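Local coordinates for uncharacterized protein (Legionella pneumophila subsp. pneumophila str. Philadelphia 1, PDB 4EZI), which is an alpha/beta hydrolase-fold protein of unestablished function, probably a serine hydrolase and perhaps a lipase acting on triacylglycerols, at residues F17-M29 with N94-N107. Sequence-based numbering, arbitrary orientation.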
# COMPACT_ATOMS: atom_id res chain seq x y z
N PHE A 17 -10.63 -16.03 12.38
CA PHE A 17 -11.04 -14.67 12.63
C PHE A 17 -12.56 -14.65 12.45
O PHE A 17 -13.07 -14.70 11.33
CB PHE A 17 -10.34 -13.72 11.66
CG PHE A 17 -10.56 -12.27 11.97
CD1 PHE A 17 -9.96 -11.68 13.06
CD2 PHE A 17 -11.39 -11.50 11.16
CE1 PHE A 17 -10.19 -10.34 13.35
CE2 PHE A 17 -11.62 -10.18 11.46
CZ PHE A 17 -11.01 -9.60 12.55
N SER A 18 -13.26 -14.61 13.57
CA SER A 18 -14.69 -14.83 13.59
C SER A 18 -15.51 -13.62 13.16
O SER A 18 -15.08 -12.48 13.24
CB SER A 18 -15.14 -15.25 14.99
OG SER A 18 -15.17 -14.11 15.83
N ARG A 19 -16.75 -13.91 12.77
CA ARG A 19 -17.78 -12.91 12.49
C ARG A 19 -17.91 -11.92 13.62
O ARG A 19 -18.07 -10.73 13.44
CB ARG A 19 -19.14 -13.61 12.34
CG ARG A 19 -19.26 -14.48 11.09
CD ARG A 19 -20.43 -15.41 11.15
NE ARG A 19 -21.64 -14.66 10.82
CZ ARG A 19 -22.55 -15.09 9.97
NH1 ARG A 19 -22.40 -16.27 9.38
NH2 ARG A 19 -23.62 -14.34 9.71
N GLU A 20 -17.90 -12.47 14.82
CA GLU A 20 -18.12 -11.65 16.02
C GLU A 20 -16.98 -10.67 16.26
O GLU A 20 -17.19 -9.48 16.54
CB GLU A 20 -18.30 -12.55 17.25
CG GLU A 20 -19.59 -13.36 17.29
CD GLU A 20 -19.64 -14.60 16.41
OE1 GLU A 20 -18.60 -15.11 15.92
OE2 GLU A 20 -20.78 -15.10 16.20
N THR A 21 -15.75 -11.14 16.10
CA THR A 21 -14.55 -10.28 16.21
C THR A 21 -14.56 -9.20 15.11
O THR A 21 -14.27 -8.03 15.36
CB THR A 21 -13.27 -11.12 16.16
OG1 THR A 21 -13.35 -12.15 17.15
CG2 THR A 21 -12.04 -10.29 16.38
N ALA A 22 -14.96 -9.60 13.90
CA ALA A 22 -15.07 -8.69 12.78
C ALA A 22 -16.09 -7.60 13.05
O ALA A 22 -15.84 -6.42 12.77
CB ALA A 22 -15.42 -9.46 11.48
N GLU A 23 -17.26 -7.97 13.58
CA GLU A 23 -18.32 -7.01 13.87
C GLU A 23 -17.85 -5.96 14.86
O GLU A 23 -18.11 -4.77 14.70
CB GLU A 23 -19.56 -7.73 14.40
CG GLU A 23 -20.74 -6.80 14.62
CD GLU A 23 -22.07 -7.54 14.68
OE1 GLU A 23 -22.09 -8.76 14.41
OE2 GLU A 23 -23.09 -6.88 14.98
N ILE A 24 -17.14 -6.38 15.90
CA ILE A 24 -16.58 -5.45 16.89
C ILE A 24 -15.62 -4.48 16.23
O ILE A 24 -15.65 -3.28 16.52
CB ILE A 24 -15.88 -6.23 18.02
CG1 ILE A 24 -16.94 -6.98 18.86
CG2 ILE A 24 -15.03 -5.33 18.92
CD1 ILE A 24 -16.41 -8.12 19.71
N ALA A 25 -14.79 -4.97 15.32
CA ALA A 25 -13.83 -4.11 14.66
C ALA A 25 -14.51 -3.10 13.74
O ALA A 25 -14.12 -1.92 13.70
CB ALA A 25 -12.85 -4.95 13.87
N LEU A 26 -15.55 -3.54 13.02
CA LEU A 26 -16.26 -2.63 12.12
C LEU A 26 -16.97 -1.52 12.90
O LEU A 26 -17.02 -0.39 12.46
CB LEU A 26 -17.28 -3.41 11.28
CG LEU A 26 -16.71 -4.38 10.25
CD1 LEU A 26 -17.77 -5.40 9.79
CD2 LEU A 26 -16.13 -3.65 9.05
N LYS A 27 -17.53 -1.85 14.05
CA LYS A 27 -18.25 -0.86 14.85
C LYS A 27 -17.33 0.26 15.33
O LYS A 27 -17.80 1.37 15.56
CB LYS A 27 -18.94 -1.55 16.01
CG LYS A 27 -20.19 -2.28 15.63
CD LYS A 27 -20.93 -2.77 16.87
N LYS A 28 -16.04 -0.00 15.47
CA LYS A 28 -15.09 1.02 15.88
C LYS A 28 -14.76 2.05 14.78
O LYS A 28 -14.16 3.09 15.10
CB LYS A 28 -13.77 0.37 16.34
CG LYS A 28 -13.90 -0.41 17.64
CD LYS A 28 -12.64 -1.16 18.07
CE LYS A 28 -12.97 -2.05 19.29
NZ LYS A 28 -11.84 -2.89 19.77
N MSE A 29 -15.15 1.79 13.53
CA MSE A 29 -14.70 2.63 12.40
C MSE A 29 -15.83 2.95 11.43
O MSE A 29 -15.86 2.51 10.29
CB MSE A 29 -13.51 1.97 11.71
CG MSE A 29 -12.29 1.78 12.64
SE MSE A 29 -10.68 1.21 11.74
CE MSE A 29 -10.33 2.85 10.78
N ASN A 94 -1.41 -9.85 12.04
CA ASN A 94 -2.81 -9.61 12.34
C ASN A 94 -3.09 -9.06 13.75
O ASN A 94 -3.82 -9.67 14.53
CB ASN A 94 -3.70 -10.84 12.07
CG ASN A 94 -5.18 -10.45 12.06
OD1 ASN A 94 -5.54 -9.43 11.48
ND2 ASN A 94 -6.03 -11.27 12.68
N ASN A 95 -2.56 -7.87 14.01
CA ASN A 95 -2.90 -7.18 15.22
C ASN A 95 -4.25 -6.47 15.05
O ASN A 95 -4.88 -6.50 13.99
CB ASN A 95 -1.78 -6.23 15.66
CG ASN A 95 -1.53 -5.11 14.70
OD1 ASN A 95 -2.43 -4.65 14.00
ND2 ASN A 95 -0.29 -4.65 14.65
N GLU A 96 -4.75 -5.89 16.14
CA GLU A 96 -6.10 -5.33 16.12
C GLU A 96 -6.25 -4.22 15.07
O GLU A 96 -7.35 -4.00 14.57
CB GLU A 96 -6.53 -4.80 17.49
CG GLU A 96 -6.80 -5.81 18.59
CD GLU A 96 -7.23 -5.12 19.92
OE1 GLU A 96 -7.38 -3.88 19.96
OE2 GLU A 96 -7.43 -5.83 20.94
N LYS A 97 -5.16 -3.51 14.77
CA LYS A 97 -5.19 -2.48 13.72
C LYS A 97 -5.41 -3.08 12.32
O LYS A 97 -5.89 -2.40 11.42
CB LYS A 97 -3.93 -1.63 13.78
CG LYS A 97 -3.83 -0.83 15.07
CD LYS A 97 -2.56 0.06 15.09
CE LYS A 97 -1.32 -0.65 14.55
NZ LYS A 97 -0.47 -1.35 15.56
N ASN A 98 -5.09 -4.35 12.13
CA ASN A 98 -5.32 -5.03 10.86
C ASN A 98 -6.75 -5.55 10.72
O ASN A 98 -7.17 -5.90 9.62
CB ASN A 98 -4.40 -6.25 10.75
CG ASN A 98 -4.27 -6.75 9.34
OD1 ASN A 98 -3.84 -6.02 8.46
ND2 ASN A 98 -4.62 -8.03 9.12
N TYR A 99 -7.51 -5.60 11.81
CA TYR A 99 -8.78 -6.28 11.81
C TYR A 99 -9.75 -5.68 10.80
O TYR A 99 -10.53 -6.40 10.18
CB TYR A 99 -9.44 -6.26 13.18
CG TYR A 99 -8.87 -7.19 14.24
CD1 TYR A 99 -7.71 -7.94 14.05
CD2 TYR A 99 -9.50 -7.29 15.46
CE1 TYR A 99 -7.27 -8.79 15.03
CE2 TYR A 99 -9.07 -8.14 16.43
CZ TYR A 99 -7.94 -8.88 16.21
OH TYR A 99 -7.50 -9.76 17.19
N ILE A 100 -9.76 -4.35 10.66
CA ILE A 100 -10.75 -3.72 9.82
C ILE A 100 -10.66 -4.19 8.36
O ILE A 100 -11.69 -4.29 7.68
CB ILE A 100 -10.65 -2.17 9.90
CG1 ILE A 100 -11.89 -1.51 9.37
CG2 ILE A 100 -9.37 -1.64 9.27
CD1 ILE A 100 -13.16 -1.77 10.21
N TYR A 101 -9.46 -4.48 7.88
CA TYR A 101 -9.27 -4.93 6.50
C TYR A 101 -9.85 -6.31 6.30
O TYR A 101 -10.57 -6.57 5.34
CB TYR A 101 -7.79 -4.86 6.08
CG TYR A 101 -7.20 -3.54 6.43
CD1 TYR A 101 -7.53 -2.42 5.71
CD2 TYR A 101 -6.37 -3.38 7.53
CE1 TYR A 101 -7.08 -1.13 6.09
CE2 TYR A 101 -5.93 -2.14 7.93
CZ TYR A 101 -6.27 -1.02 7.21
OH TYR A 101 -5.81 0.21 7.63
N LEU A 102 -9.59 -7.20 7.25
CA LEU A 102 -10.19 -8.54 7.22
C LEU A 102 -11.72 -8.48 7.33
O LEU A 102 -12.43 -9.16 6.59
CB LEU A 102 -9.65 -9.40 8.35
CG LEU A 102 -8.16 -9.70 8.31
CD1 LEU A 102 -7.84 -10.64 9.46
CD2 LEU A 102 -7.74 -10.33 6.97
N ALA A 103 -12.20 -7.64 8.24
CA ALA A 103 -13.62 -7.55 8.50
C ALA A 103 -14.38 -7.07 7.27
O ALA A 103 -15.42 -7.61 6.90
CB ALA A 103 -13.88 -6.67 9.71
N ALA A 104 -13.86 -6.01 6.64
CA ALA A 104 -14.54 -5.41 5.51
C ALA A 104 -14.46 -6.30 4.26
O ALA A 104 -15.47 -6.57 3.63
CB ALA A 104 -13.95 -4.01 5.24
N TYR A 105 -13.26 -6.73 3.91
CA TYR A 105 -13.05 -7.47 2.67
C TYR A 105 -13.35 -8.95 2.76
O TYR A 105 -13.73 -9.55 1.75
CB TYR A 105 -11.61 -7.28 2.19
CG TYR A 105 -11.31 -5.91 1.63
CD1 TYR A 105 -11.91 -5.48 0.46
CD2 TYR A 105 -10.40 -5.04 2.24
CE1 TYR A 105 -11.64 -4.23 -0.08
CE2 TYR A 105 -10.12 -3.79 1.72
CZ TYR A 105 -10.74 -3.39 0.56
OH TYR A 105 -10.46 -2.16 -0.03
N GLY A 106 -13.12 -9.53 3.93
CA GLY A 106 -13.26 -10.95 4.15
C GLY A 106 -14.57 -11.30 4.82
O GLY A 106 -15.45 -11.91 4.19
N ASN A 107 -14.73 -10.93 6.09
CA ASN A 107 -15.93 -11.33 6.81
C ASN A 107 -17.20 -10.78 6.20
O ASN A 107 -18.22 -11.46 6.23
CB ASN A 107 -15.88 -10.98 8.29
CG ASN A 107 -14.66 -11.52 8.98
OD1 ASN A 107 -13.61 -10.92 8.90
ND2 ASN A 107 -14.82 -12.62 9.71
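The side-chain amide nitrogen of Asn107 is gripped by two backbone carbonyls, that of Phe17 across the contact and that of Tyr39 in the loop beyond. The bond from Asn107 ND2 to Phe17 O is 3.2 Å long; the carbonyl oxygen lies in the amide plane, whereas the nitrogen stands above the plane of the carbonyl. With the amide fixed in this way, Asn107 OD1 faces the edge of the Phe17 ring, 3.2 Å from CD2, and Asn107 CG presses on the methyl of Ala22.

Phe17 carries its ring anti to the backbone N (chi1 -172°), which brings one face under Leu102 and an edge against Tyr99. Leu102 CD1 makes a CH-pi contact, 4.1 Å from the Phe17 ring centroid, while CE1 leads the phenyl edge into the face of Tyr99. This edge-to-face pair has planes 66° apart; Glu96 CA lies against the opposite face of Tyr99.

Where the axes of helices 19-27 and 99-107 come within 8.6 Å, at 111° between their directions, alanines face each other: Ala22 CB meets Ala103 CB at 3.6 Å. Farther along, Leu26 CD2 meets Ile100 CD1 at 3.7 Å, and in one conformer the selenium of Met29, a selenomethionine, lies against Ile100 CG1.

Helix 19-27, directly following edge strand 8-17, thus packs across helix 99-108, which also touches strands 41-51 and 112-116 through Leu102 and helix 355-370 through Ile100 and Tyr105.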